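Long-range contacts in lysozyme M1 (Streptomyces coelicolor, PDB 1JFX), which hydrolyses the beta-1,4 links between N-acetylmuramic acid and N-acetylglucosamine in peptidoglycan, acting as a secreted bacteriolytic muramidase with diacetylmuramidase activity as well: residues 3-8 with 27-32; 7-12 with 198-203; 20-25 with 55-60; 91-96 with 210-215; 161-166 with 181-186. All blocks are in the same frame, centred on the assembly; numbering follows the deposited sequence.

Interaction 1: 3-8 with 27-32; sequences SGVQGI and MSFAYI
Gly7 lies under the ring of Phe29. Its CA sits 3.5 Å from the centroid of the Phe29 ring, almost on the ring normal (9° off), so this is a CH-pi contact over the face. Phe29 folds its ring back over strand 6-8 because CG stands between the backbone N and the carbonyl carbon (chi1 70°). Gly7 has no side chain, and the ring rests directly on its backbone. At the ring's edge, CG1 of Val5 meets CD2 of Phe29 at 4.0 Å.

The opposite face carries Ile8 and Ala30, and Met27 reaches Ile8 there. CE of Met27 touches CG2 of Ile8 at 3.7 Å, the two side chains meeting at about a right angle. The sulfur passes alongside the backbone of Gly7. CG1 of Ile8 packs on CB of Ala30 at 4.0 Å.

Three backbone bonds fix the parallel register. Ser28 N donates to Gln6 O (2.8 Å), Ile8 N to Phe29 O, and Tyr31 N to Ile8 O (3.1 Å). A water joins Gln6 N to Ser28 OG beside the Ser28 N to Gln6 O bond.

Further out, Gln6 OE1 bonds to Tyr184 OH, and Gln6 NE2 donates to Ser3 O at 2.9 Å. Phe29 also meets the ring of Phe181 inside the barrel, while Ile8 and Met27 touch Val22 of helix 19-24. Two neighbouring parallel strands joined through that helix form a beta-alpha-beta unit, the first of this TIM-like glycoside hydrolase family 25 barrel.

Interaction 2: 7-12 with 198-203; sequences GIDVSH and DRNKFN
Asp9 faces both Asp198 and Asn200 across an antiparallel strand pair. OD1 of Asp9 points to the Asp198 carboxylate and OD2 to the Asn200 amide. OD2 of Asp9 accepts from ND2 of Asn200 at 2.8 Å, a nearly straight bond (169°). It uses the anti lone pair of OD2, and the acceptor lies in the amide plane of Asn200. The two side chains meet at about a right angle, with carboxylate and amide turned 42° apart.

The other oxygen, OD1 of Asp9, is only 2.6 Å from OD2 of Asp198. The two carboxylate planes are 46° apart. Asp9 is turned to this place by its first torsion, with CG between its backbone N and carbonyl carbon. CB of Asp198 lies 3.1 Å from OD2 of Asp9.

The backbones pair beneath these groups. Gly7 and Asn200 form a hydrogen-bonded pair, with Gly7 N to Asn200 O and Asn200 N to Gly7 O both 2.9 Å. One water links Gly7 O to Arg199 NE on the face that carries Ile8 and Arg199. A second joins Asp9 O to Asp198 N.

Asp9 is a predicted active-site residue, and its OD2 takes a further bond from Gln183 NE2. Asn200 in turn is held through OD1 by Trp161 NE1. Strand 196-202 stands between strands 6-10 and 181-185. It runs antiparallel to both and closes the barrel, while Phe202 beyond the pair packs on helix 206-214.

Interaction 3: 20-25 with 55-60; sequences SSVKSA and AGIIRG
Lys23 sends CG away from its backbone N (chi1 179°) and then bends at chi2 (77°). This lays its methylene chain along the turn 55-57. CG of Lys23 comes to 3.4 Å from Ala55 O, and CE of Lys23 lies 3.6 Å from Gly56 O. These are carbon-to-oxygen contacts, and no hydrogen bond crosses between the two segments.

Ile57 approaches from the other segment. Its chain bends at chi2 (-69°), which carries CD1 to the helix. CD1 of Ile57 touches CD of Lys23 at 3.7 Å, and the two side chains slide past each other in opposite directions. The same methyl reaches CG1 of Val22 at 4.3 Å, a loose apolar contact on the inner side of the helix. At the start of both segments, CB of Ala55 rests 3.9 Å from Ser20 N.

Gly56 turns the chain here. It has positive phi and follows helix 45-54 with two bonds back into the last turn, a Schellman motif.

The inner side of the contact is covered and the Lys23 side is exposed. Val22 also touches Met27. Strand 58-64 starts at Ile58, whose backbone bonds to Ser28 and Ala30. The contact is plain packing at the barrel's outside. Helix 19-24 meets the helix-to-strand turn of the following beta-alpha-beta unit, as neighbouring units do in a beta-alpha barrel.

Interaction 4: 91-96 with 210-215; sequences RTLPGV and LALANN
Pro94 sets its ring against the side of helix 210-214, where Leu212 receives it. CD of Pro94 is 4.0 Å from CG of Leu212 and 3.7 Å from Leu212 O. CG of the proline meets CD1 of Leu212 at 4.1 Å. The puckered ring and the branched leucine cross at about a right angle, and the CG-CD side of the ring lies against the branch point. Leu212 presents that branch point with chi1 177°, its CG directed away from the backbone N.

One residue along, the small Ala213 makes a shallow place in the helix surface. CD2 of Leu93 fits against it, 4.0 Å from CB of Ala213. Thr92 O lies on the same methyl at 3.5 Å. The low profile of Ala213 lets the loop backbone come close. The CA atoms of Leu93 and Ala213 are only 4.3 Å apart.

That closeness brings two acceptors together, Thr92 O and Ala213 O at 3.0 Å. The single N-H of Trp86 NE1 is shared between them, which probably eases their repulsion. A water accepts from Thr92 N and lies within bonding reach of Asn214 OD1.

Leu93 and Ala213 both also touch Ile58 of strand 58-64, and Pro94 leans on Val136. Here the C-terminal helix 206-214 packs on the loop entering strand 96-98, at the N-terminal end of the strands of the family 25 beta-alpha barrel.

Interaction 5: 161-166 with 181-186; sequences WVAHWG and FWQYSA
Trp161 carries CB of Phe181 over one face of its indole, 3.7 Å from the centroid of the five-membered ring. The Phe181 ring turns its edge to the face of Trp161, with planes 62° apart. At the indole edge, in its plane, lies Gln183 N.

Trp165 has CB of Ala186 over one face, 3.8 Å from the centroid of its six-membered ring. Its edge points to Gln183: NE1 of Trp165 donates to OE1 of Gln183 at 2.9 Å. The acceptor lies in the indole plane, but the donor stands above the carbonyl plane of the amide. Gln183 reaches it with an extended chain, CG anti to the backbone N (chi1 -169°).

Trp182 uses its edge on the other side of the sheet. NE1 of Trp182 donates to His164 O at 2.9 Å. His164 O lies in the Trp182 indole plane, while the donor is tilted from the carbonyl plane. Val162 O lies at the same edge, and CG1 of Val162 packs alongside CB of Trp182 at 3.9 Å. CB of Tyr184 covers one face of Trp182.

Strands 160-163 and 181-185 are parallel neighbours in the beta-alpha barrel, with no helix between them along the chain. Val162 N bonds to Phe181 O, and Gln183 N to Val162 O (2.8 Å). His164 N to Gln183 O and Gly166 N to Tyr184 O carry the pairing past strand 161-163.

Gln183 OE1 accepts from Tyr138 OH as well as from Trp165.

Interactions 1, 2 and 5 join neighbouring strands of one barrel sheet, and interactions 1 and 2 share Gly7 and Ile8 of strand 6-10. Interactions 3 and 4 bring helices against the turn or loop that leads into a strand. They have no direct hydrogen bond across them, unlike the strand pairs. Interaction 3 is the more exposed of these two, and interaction 4 is buried. Interactions 2 and 5 meet at the predicted active site with polar side chains. The side chains of interaction 1 meet mainly through apolar atoms. Its Tyr31 bonds to Pro94 O of interaction 4, and the Tyr31 ring meets those of Phe181 and Trp161 of interaction 5.

Interaction 1: 3-8 with 27-32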
# COMPACT_ATOMS: atom_id res chain seq x y z
N SER A 3 -2.81 1.15 19.05
CA SER A 3 -1.98 0.19 19.80
C SER A 3 -1.04 -0.66 18.95
O SER A 3 -1.20 -0.77 17.74
CB SER A 3 -2.89 -0.73 20.63
OG SER A 3 -3.50 -1.73 19.82
N GLY A 4 -0.05 -1.27 19.61
CA GLY A 4 0.88 -2.13 18.91
C GLY A 4 1.72 -1.42 17.87
O GLY A 4 2.01 -0.22 17.99
N VAL A 5 2.13 -2.18 16.85
CA VAL A 5 2.97 -1.66 15.77
C VAL A 5 2.16 -0.67 14.91
O VAL A 5 1.10 -1.00 14.38
CB VAL A 5 3.53 -2.83 14.93
CG1 VAL A 5 4.32 -2.29 13.74
CG2 VAL A 5 4.44 -3.73 15.81
N GLN A 6 2.70 0.54 14.78
CA GLN A 6 2.02 1.63 14.08
C GLN A 6 2.83 2.22 12.94
O GLN A 6 4.05 2.15 12.93
CB GLN A 6 1.72 2.75 15.09
CG GLN A 6 0.70 2.39 16.14
CD GLN A 6 -0.71 2.43 15.59
OE1 GLN A 6 -1.11 3.41 14.94
NE2 GLN A 6 -1.48 1.36 15.83
N GLY A 7 2.13 2.83 11.98
CA GLY A 7 2.83 3.44 10.86
C GLY A 7 1.98 4.50 10.20
O GLY A 7 0.88 4.82 10.66
N ILE A 8 2.49 5.07 9.11
CA ILE A 8 1.75 6.07 8.36
C ILE A 8 1.94 5.80 6.88
O ILE A 8 2.70 4.92 6.49
CB ILE A 8 2.27 7.52 8.63
CG1 ILE A 8 3.75 7.64 8.24
CG2 ILE A 8 2.06 7.88 10.11
CD1 ILE A 8 4.29 9.08 8.33
N MET A 27 6.53 5.73 15.32
CA MET A 27 6.14 4.98 14.12
C MET A 27 7.21 3.97 13.75
O MET A 27 8.41 4.27 13.85
CB MET A 27 5.92 5.94 12.95
CG MET A 27 4.83 6.97 13.20
SD MET A 27 3.23 6.15 13.48
CE MET A 27 2.16 7.61 13.80
N SER A 28 6.78 2.79 13.33
CA SER A 28 7.68 1.71 12.93
C SER A 28 7.79 1.55 11.41
O SER A 28 8.82 1.08 10.90
CB SER A 28 7.20 0.37 13.49
OG SER A 28 7.17 0.36 14.91
N PHE A 29 6.74 1.93 10.69
CA PHE A 29 6.73 1.74 9.25
C PHE A 29 5.98 2.83 8.49
O PHE A 29 5.27 3.63 9.08
CB PHE A 29 6.09 0.36 8.93
CG PHE A 29 4.59 0.30 9.19
CD1 PHE A 29 3.68 0.68 8.20
CD2 PHE A 29 4.10 -0.13 10.42
CE1 PHE A 29 2.30 0.64 8.44
CE2 PHE A 29 2.72 -0.18 10.67
CZ PHE A 29 1.82 0.21 9.67
N ALA A 30 6.17 2.83 7.18
CA ALA A 30 5.48 3.78 6.32
C ALA A 30 5.40 3.30 4.88
O ALA A 30 6.30 2.62 4.40
CB ALA A 30 6.19 5.15 6.36
N TYR A 31 4.30 3.64 4.22
CA TYR A 31 4.16 3.39 2.79
C TYR A 31 4.16 4.78 2.18
O TYR A 31 3.55 5.71 2.71
CB TYR A 31 2.89 2.60 2.47
CG TYR A 31 3.17 1.11 2.43
CD1 TYR A 31 3.99 0.56 1.43
CD2 TYR A 31 2.64 0.25 3.39
CE1 TYR A 31 4.26 -0.81 1.39
CE2 TYR A 31 2.90 -1.11 3.35
CZ TYR A 31 3.71 -1.64 2.35
OH TYR A 31 3.94 -3.00 2.31
N ILE A 32 4.87 4.91 1.06
CA ILE A 32 5.08 6.19 0.37
C ILE A 32 4.61 6.12 -1.08
O ILE A 32 4.99 5.20 -1.81
CB ILE A 32 6.59 6.51 0.40
CG1 ILE A 32 7.05 6.57 1.86
CG2 ILE A 32 6.89 7.81 -0.36
CD1 ILE A 32 8.57 6.39 2.05
O HOH W 1 5.05 1.50 16.26

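Interaction 2: 7-12 with 198-203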
# COMPACT_ATOMS: atom_id res chain seq x y z
N GLY A 7 2.13 2.83 11.98
CA GLY A 7 2.83 3.44 10.86
C GLY A 7 1.98 4.50 10.20
O GLY A 7 0.88 4.82 10.66
N ILE A 8 2.49 5.07 9.11
CA ILE A 8 1.75 6.07 8.36
C ILE A 8 1.94 5.80 6.88
O ILE A 8 2.70 4.92 6.49
CB ILE A 8 2.27 7.52 8.63
CG1 ILE A 8 3.75 7.64 8.24
CG2 ILE A 8 2.06 7.88 10.11
CD1 ILE A 8 4.29 9.08 8.33
N ASP A 9 1.19 6.51 6.05
CA ASP A 9 1.40 6.43 4.60
C ASP A 9 1.27 7.87 4.15
O ASP A 9 0.49 8.65 4.73
CB ASP A 9 0.43 5.48 3.88
CG ASP A 9 -1.01 5.90 3.98
OD1 ASP A 9 -1.47 6.76 3.18
OD2 ASP A 9 -1.69 5.35 4.86
N VAL A 10 2.07 8.24 3.16
CA VAL A 10 2.08 9.62 2.70
C VAL A 10 2.29 9.72 1.21
O VAL A 10 2.70 8.77 0.56
CB VAL A 10 3.25 10.40 3.35
CG1 VAL A 10 3.18 10.33 4.86
CG2 VAL A 10 4.59 9.83 2.87
N SER A 11 2.02 10.91 0.67
CA SER A 11 2.23 11.22 -0.73
C SER A 11 2.66 12.68 -0.76
O SER A 11 2.90 13.28 0.30
CB SER A 11 0.94 11.04 -1.54
OG SER A 11 -0.05 11.99 -1.18
N HIS A 12 2.75 13.27 -1.94
CA HIS A 12 3.18 14.66 -2.03
C HIS A 12 2.23 15.58 -1.25
O HIS A 12 2.61 16.69 -0.88
CB HIS A 12 3.26 15.13 -3.49
CG HIS A 12 1.97 15.66 -4.02
ND1 HIS A 12 0.89 14.85 -4.30
CD2 HIS A 12 1.56 16.93 -4.24
CE1 HIS A 12 -0.13 15.60 -4.68
NE2 HIS A 12 0.25 16.86 -4.65
N ASP A 198 -2.38 9.99 7.21
CA ASP A 198 -3.02 8.68 7.24
C ASP A 198 -2.27 7.83 8.25
O ASP A 198 -1.04 7.72 8.18
CB ASP A 198 -2.91 7.98 5.89
CG ASP A 198 -3.71 8.66 4.79
OD1 ASP A 198 -4.62 9.45 5.09
OD2 ASP A 198 -3.43 8.36 3.60
N ARG A 199 -3.01 7.20 9.17
CA ARG A 199 -2.40 6.35 10.19
C ARG A 199 -2.81 4.90 9.96
O ARG A 199 -3.97 4.59 9.65
CB ARG A 199 -2.81 6.79 11.60
CG ARG A 199 -2.33 8.20 11.95
CD ARG A 199 -2.40 8.47 13.45
NE ARG A 199 -1.55 7.53 14.18
CZ ARG A 199 -1.42 7.52 15.50
NH1 ARG A 199 -2.08 8.40 16.24
NH2 ARG A 199 -0.65 6.60 16.09
N ASN A 200 -1.83 4.01 10.14
CA ASN A 200 -2.03 2.58 9.93
C ASN A 200 -1.57 1.75 11.10
O ASN A 200 -0.66 2.15 11.85
CB ASN A 200 -1.20 2.14 8.73
CG ASN A 200 -1.59 2.87 7.48
OD1 ASN A 200 -2.66 2.63 6.93
ND2 ASN A 200 -0.75 3.79 7.03
N LYS A 201 -2.20 0.59 11.24
CA LYS A 201 -1.83 -0.37 12.27
C LYS A 201 -1.37 -1.63 11.50
O LYS A 201 -1.89 -1.93 10.41
CB LYS A 201 -3.05 -0.71 13.13
CG LYS A 201 -2.77 -1.74 14.22
CD LYS A 201 -3.98 -1.86 15.14
CE LYS A 201 -3.89 -3.08 16.05
NZ LYS A 201 -2.76 -3.02 17.02
N PHE A 202 -0.38 -2.34 12.04
CA PHE A 202 0.10 -3.59 11.44
C PHE A 202 -0.43 -4.72 12.32
O PHE A 202 -0.35 -4.64 13.55
CB PHE A 202 1.63 -3.62 11.41
CG PHE A 202 2.21 -4.98 11.07
CD1 PHE A 202 2.16 -5.46 9.76
CD2 PHE A 202 2.79 -5.77 12.06
CE1 PHE A 202 2.69 -6.72 9.43
CE2 PHE A 202 3.32 -7.03 11.75
CZ PHE A 202 3.27 -7.51 10.43
N ASN A 203 -0.96 -5.77 11.70
CA ASN A 203 -1.54 -6.87 12.47
C ASN A 203 -0.48 -7.89 12.86
O ASN A 203 -0.38 -8.97 12.28
CB ASN A 203 -2.64 -7.55 11.64
CG ASN A 203 -3.61 -8.36 12.49
OD1 ASN A 203 -3.46 -8.44 13.70
ND2 ASN A 203 -4.61 -8.95 11.85
O HOH W 2 -0.11 5.31 13.27
O HOH W 3 -1.16 10.85 4.80

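Interaction 3: 20-25 with 55-60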
# COMPACT_ATOMS: atom_id res chain seq x y z
N SER A 20 12.94 11.85 10.96
CA SER A 20 13.49 11.50 12.26
C SER A 20 12.40 11.77 13.29
O SER A 20 12.30 11.07 14.30
CB SER A 20 14.77 12.31 12.56
OG SER A 20 14.51 13.70 12.69
N SER A 21 11.56 12.77 13.03
CA SER A 21 10.48 13.07 13.96
C SER A 21 9.39 12.02 13.89
O SER A 21 8.75 11.71 14.91
CB SER A 21 9.89 14.45 13.67
OG SER A 21 10.86 15.42 14.00
N VAL A 22 9.16 11.47 12.70
CA VAL A 22 8.14 10.43 12.53
C VAL A 22 8.58 9.20 13.34
O VAL A 22 7.78 8.57 14.03
CB VAL A 22 7.98 10.04 11.04
CG1 VAL A 22 7.09 8.80 10.90
CG2 VAL A 22 7.37 11.21 10.27
N LYS A 23 9.86 8.88 13.25
CA LYS A 23 10.41 7.75 13.99
C LYS A 23 10.35 8.00 15.50
O LYS A 23 9.94 7.12 16.26
CB LYS A 23 11.87 7.50 13.59
CG LYS A 23 12.55 6.34 14.34
CD LYS A 23 12.10 4.99 13.78
CE LYS A 23 12.90 3.82 14.38
NZ LYS A 23 12.67 3.71 15.84
N SER A 24 10.75 9.19 15.95
CA SER A 24 10.74 9.43 17.39
C SER A 24 9.32 9.51 17.96
O SER A 24 9.11 9.33 19.16
CB SER A 24 11.53 10.69 17.75
OG SER A 24 10.91 11.86 17.27
N ALA A 25 8.35 9.75 17.08
CA ALA A 25 6.94 9.79 17.47
C ALA A 25 6.46 8.37 17.80
O ALA A 25 5.36 8.20 18.34
CB ALA A 25 6.08 10.38 16.35
N ALA A 55 16.08 7.33 8.60
CA ALA A 55 15.55 7.52 9.95
C ALA A 55 15.27 6.21 10.66
O ALA A 55 14.92 6.21 11.84
CB ALA A 55 14.28 8.35 9.89
N GLY A 56 15.40 5.10 9.95
CA GLY A 56 15.17 3.80 10.55
C GLY A 56 13.74 3.28 10.45
O GLY A 56 13.38 2.34 11.14
N ILE A 57 12.95 3.91 9.58
CA ILE A 57 11.57 3.50 9.37
C ILE A 57 11.56 2.35 8.34
O ILE A 57 12.27 2.42 7.32
CB ILE A 57 10.73 4.69 8.80
CG1 ILE A 57 10.58 5.79 9.86
CG2 ILE A 57 9.35 4.20 8.35
CD1 ILE A 57 9.69 5.41 11.05
N ILE A 58 10.82 1.28 8.62
CA ILE A 58 10.69 0.16 7.68
C ILE A 58 9.68 0.73 6.68
O ILE A 58 8.53 0.99 7.03
CB ILE A 58 10.16 -1.10 8.39
CG1 ILE A 58 11.21 -1.58 9.41
CG2 ILE A 58 9.87 -2.20 7.39
CD1 ILE A 58 10.73 -2.69 10.32
N ARG A 59 10.10 0.93 5.44
CA ARG A 59 9.24 1.59 4.47
C ARG A 59 9.11 0.92 3.13
O ARG A 59 10.01 0.21 2.69
CB ARG A 59 9.75 3.01 4.28
CG ARG A 59 11.24 3.09 3.85
CD ARG A 59 11.35 3.17 2.35
NE ARG A 59 12.74 3.33 1.89
CZ ARG A 59 13.57 2.31 1.70
NH1 ARG A 59 13.18 1.07 1.93
NH2 ARG A 59 14.79 2.53 1.19
N GLY A 60 7.98 1.18 2.48
CA GLY A 60 7.72 0.62 1.16
C GLY A 60 7.05 1.67 0.28
O GLY A 60 6.75 2.78 0.74

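Interaction 4: 91-96 with 210-215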
# COMPACT_ATOMS: atom_id res chain seq x y z
N ARG A 91 14.69 -2.90 6.02
CA ARG A 91 13.88 -1.69 6.00
C ARG A 91 13.03 -1.46 4.77
O ARG A 91 12.54 -0.34 4.58
CB ARG A 91 14.78 -0.45 6.17
CG ARG A 91 15.51 -0.41 7.49
CD ARG A 91 16.23 0.91 7.70
NE ARG A 91 17.12 0.79 8.85
CZ ARG A 91 18.18 1.55 9.07
NH1 ARG A 91 18.51 2.52 8.22
NH2 ARG A 91 18.95 1.30 10.12
N THR A 92 12.85 -2.48 3.95
CA THR A 92 12.05 -2.30 2.74
C THR A 92 10.87 -3.25 2.69
O THR A 92 11.04 -4.46 2.70
CB THR A 92 12.91 -2.52 1.50
OG1 THR A 92 14.07 -1.68 1.60
CG2 THR A 92 12.14 -2.14 0.23
N LEU A 93 9.67 -2.68 2.66
CA LEU A 93 8.46 -3.50 2.60
C LEU A 93 8.10 -3.87 1.17
O LEU A 93 8.53 -3.21 0.22
CB LEU A 93 7.28 -2.73 3.21
CG LEU A 93 7.33 -2.51 4.72
CD1 LEU A 93 6.31 -1.44 5.14
CD2 LEU A 93 7.08 -3.83 5.44
N PRO A 94 7.31 -4.94 0.99
CA PRO A 94 6.92 -5.31 -0.37
C PRO A 94 6.00 -4.18 -0.87
O PRO A 94 5.28 -3.55 -0.07
CB PRO A 94 6.17 -6.64 -0.18
CG PRO A 94 5.68 -6.57 1.25
CD PRO A 94 6.83 -5.92 1.98
N GLY A 95 6.02 -3.92 -2.17
CA GLY A 95 5.20 -2.86 -2.74
C GLY A 95 3.71 -3.07 -2.59
O GLY A 95 3.24 -4.18 -2.38
N VAL A 96 2.97 -1.97 -2.73
CA VAL A 96 1.53 -1.96 -2.59
C VAL A 96 0.79 -1.57 -3.85
O VAL A 96 1.18 -0.63 -4.53
CB VAL A 96 1.11 -0.97 -1.48
CG1 VAL A 96 -0.39 -0.65 -1.55
CG2 VAL A 96 1.40 -1.60 -0.10
N LEU A 210 9.16 -7.07 10.50
CA LEU A 210 10.50 -7.19 9.94
C LEU A 210 10.57 -8.41 9.01
O LEU A 210 11.23 -8.37 7.96
CB LEU A 210 11.55 -7.31 11.06
CG LEU A 210 13.01 -7.39 10.62
CD1 LEU A 210 13.43 -6.09 9.93
CD2 LEU A 210 13.89 -7.65 11.85
N ALA A 211 9.91 -9.49 9.41
CA ALA A 211 9.87 -10.70 8.60
C ALA A 211 9.17 -10.40 7.27
O ALA A 211 9.57 -10.92 6.23
CB ALA A 211 9.13 -11.80 9.34
N LEU A 212 8.12 -9.58 7.30
CA LEU A 212 7.42 -9.23 6.06
C LEU A 212 8.36 -8.40 5.18
O LEU A 212 8.45 -8.61 3.96
CB LEU A 212 6.14 -8.42 6.38
CG LEU A 212 5.36 -7.94 5.15
CD1 LEU A 212 4.91 -9.14 4.32
CD2 LEU A 212 4.15 -7.12 5.62
N ALA A 213 9.08 -7.47 5.79
CA ALA A 213 10.03 -6.65 5.05
C ALA A 213 11.14 -7.51 4.43
O ALA A 213 11.48 -7.35 3.26
CB ALA A 213 10.66 -5.59 5.96
N ASN A 214 11.68 -8.45 5.20
CA ASN A 214 12.77 -9.28 4.69
C ASN A 214 12.39 -10.54 3.92
O ASN A 214 13.27 -11.24 3.44
CB ASN A 214 13.73 -9.68 5.82
CG ASN A 214 14.48 -8.49 6.40
OD1 ASN A 214 14.63 -7.45 5.74
ND2 ASN A 214 14.97 -8.64 7.62
N ASN A 215 11.09 -10.81 3.82
CA ASN A 215 10.57 -11.98 3.11
C ASN A 215 10.98 -13.26 3.81
O ASN A 215 11.41 -14.22 3.16
CB ASN A 215 11.06 -12.02 1.64
CG ASN A 215 10.19 -12.92 0.76
OD1 ASN A 215 10.55 -13.25 -0.38
ND2 ASN A 215 9.03 -13.29 1.27
O HOH W 4 13.76 -5.43 3.79

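Interaction 5: 161-166 with 181-186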
# COMPACT_ATOMS: atom_id res chain seq x y z
N TRP A 161 -4.29 -4.78 2.88
CA TRP A 161 -4.17 -3.51 3.61
C TRP A 161 -5.55 -2.86 3.44
O TRP A 161 -5.89 -2.34 2.38
CB TRP A 161 -3.07 -2.64 3.00
CG TRP A 161 -2.93 -1.29 3.63
CD1 TRP A 161 -3.59 -0.80 4.72
CD2 TRP A 161 -2.09 -0.23 3.16
NE1 TRP A 161 -3.21 0.50 4.97
CE2 TRP A 161 -2.29 0.87 4.02
CE3 TRP A 161 -1.19 -0.12 2.10
CZ2 TRP A 161 -1.61 2.09 3.84
CZ3 TRP A 161 -0.52 1.09 1.91
CH2 TRP A 161 -0.73 2.18 2.78
N VAL A 162 -6.34 -2.91 4.50
CA VAL A 162 -7.71 -2.40 4.45
C VAL A 162 -7.84 -0.96 4.89
O VAL A 162 -7.30 -0.57 5.92
CB VAL A 162 -8.64 -3.30 5.31
CG1 VAL A 162 -8.12 -3.42 6.73
CG2 VAL A 162 -10.07 -2.75 5.29
N ALA A 163 -8.57 -0.19 4.10
CA ALA A 163 -8.82 1.21 4.45
C ALA A 163 -10.22 1.23 5.06
O ALA A 163 -11.19 0.94 4.37
CB ALA A 163 -8.78 2.10 3.20
N HIS A 164 -10.32 1.56 6.34
CA HIS A 164 -11.62 1.64 7.01
C HIS A 164 -11.44 2.59 8.17
O HIS A 164 -10.98 2.22 9.27
CB HIS A 164 -12.07 0.26 7.49
CG HIS A 164 -13.52 0.22 7.83
ND1 HIS A 164 -14.20 -0.96 8.11
CD2 HIS A 164 -14.44 1.21 7.91
CE1 HIS A 164 -15.47 -0.68 8.34
NE2 HIS A 164 -15.64 0.63 8.23
N TRP A 165 -11.79 3.84 7.91
CA TRP A 165 -11.60 4.88 8.91
C TRP A 165 -12.67 4.98 9.97
O TRP A 165 -13.84 4.66 9.72
CB TRP A 165 -11.49 6.26 8.22
CG TRP A 165 -10.57 6.31 7.04
CD1 TRP A 165 -9.40 5.61 6.86
CD2 TRP A 165 -10.70 7.16 5.89
NE1 TRP A 165 -8.80 5.97 5.68
CE2 TRP A 165 -9.57 6.92 5.06
CE3 TRP A 165 -11.65 8.10 5.47
CZ2 TRP A 165 -9.37 7.59 3.85
CZ3 TRP A 165 -11.46 8.77 4.27
CH2 TRP A 165 -10.32 8.51 3.47
N GLY A 166 -12.26 5.43 11.14
CA GLY A 166 -13.18 5.67 12.24
C GLY A 166 -13.90 4.52 12.92
O GLY A 166 -14.91 4.76 13.58
N PHE A 181 -2.40 -4.85 7.13
CA PHE A 181 -2.28 -3.44 7.50
C PHE A 181 -3.70 -2.89 7.52
O PHE A 181 -4.57 -3.39 6.80
CB PHE A 181 -1.46 -2.64 6.49
CG PHE A 181 0.00 -2.99 6.48
CD1 PHE A 181 0.85 -2.48 7.47
CD2 PHE A 181 0.52 -3.79 5.49
CE1 PHE A 181 2.20 -2.78 7.45
CE2 PHE A 181 1.89 -4.10 5.47
CZ PHE A 181 2.72 -3.60 6.44
N TRP A 182 -3.93 -1.86 8.32
CA TRP A 182 -5.25 -1.26 8.39
C TRP A 182 -5.11 0.26 8.53
O TRP A 182 -4.52 0.75 9.48
CB TRP A 182 -6.04 -1.85 9.57
CG TRP A 182 -7.27 -1.10 10.00
CD1 TRP A 182 -8.12 -0.36 9.22
CD2 TRP A 182 -7.76 -1.01 11.34
NE1 TRP A 182 -9.13 0.18 10.01
CE2 TRP A 182 -8.92 -0.21 11.31
CE3 TRP A 182 -7.34 -1.53 12.57
CZ2 TRP A 182 -9.66 0.09 12.46
CZ3 TRP A 182 -8.07 -1.24 13.71
CH2 TRP A 182 -9.22 -0.43 13.65
N GLN A 183 -5.64 0.98 7.54
CA GLN A 183 -5.60 2.44 7.57
C GLN A 183 -6.88 2.83 8.31
O GLN A 183 -7.98 2.69 7.77
CB GLN A 183 -5.63 3.00 6.15
CG GLN A 183 -5.32 4.49 6.06
CD GLN A 183 -5.47 4.96 4.64
OE1 GLN A 183 -6.58 5.00 4.11
NE2 GLN A 183 -4.34 5.29 3.99
N TYR A 184 -6.73 3.33 9.54
CA TYR A 184 -7.88 3.67 10.38
C TYR A 184 -8.20 5.14 10.51
O TYR A 184 -9.20 5.51 11.14
CB TYR A 184 -7.70 3.04 11.77
CG TYR A 184 -6.49 3.54 12.53
CD1 TYR A 184 -6.56 4.69 13.29
CD2 TYR A 184 -5.26 2.85 12.47
CE1 TYR A 184 -5.45 5.16 13.99
CE2 TYR A 184 -4.14 3.32 13.17
CZ TYR A 184 -4.25 4.48 13.92
OH TYR A 184 -3.20 4.97 14.64
N SER A 185 -7.36 5.98 9.93
CA SER A 185 -7.60 7.41 9.96
C SER A 185 -6.86 8.11 8.84
O SER A 185 -5.77 7.68 8.45
CB SER A 185 -7.13 8.02 11.28
OG SER A 185 -7.33 9.43 11.28
N ALA A 186 -7.47 9.18 8.32
CA ALA A 186 -6.85 9.98 7.29
C ALA A 186 -6.65 11.38 7.87
O ALA A 186 -6.20 12.29 7.17
CB ALA A 186 -7.74 10.05 6.05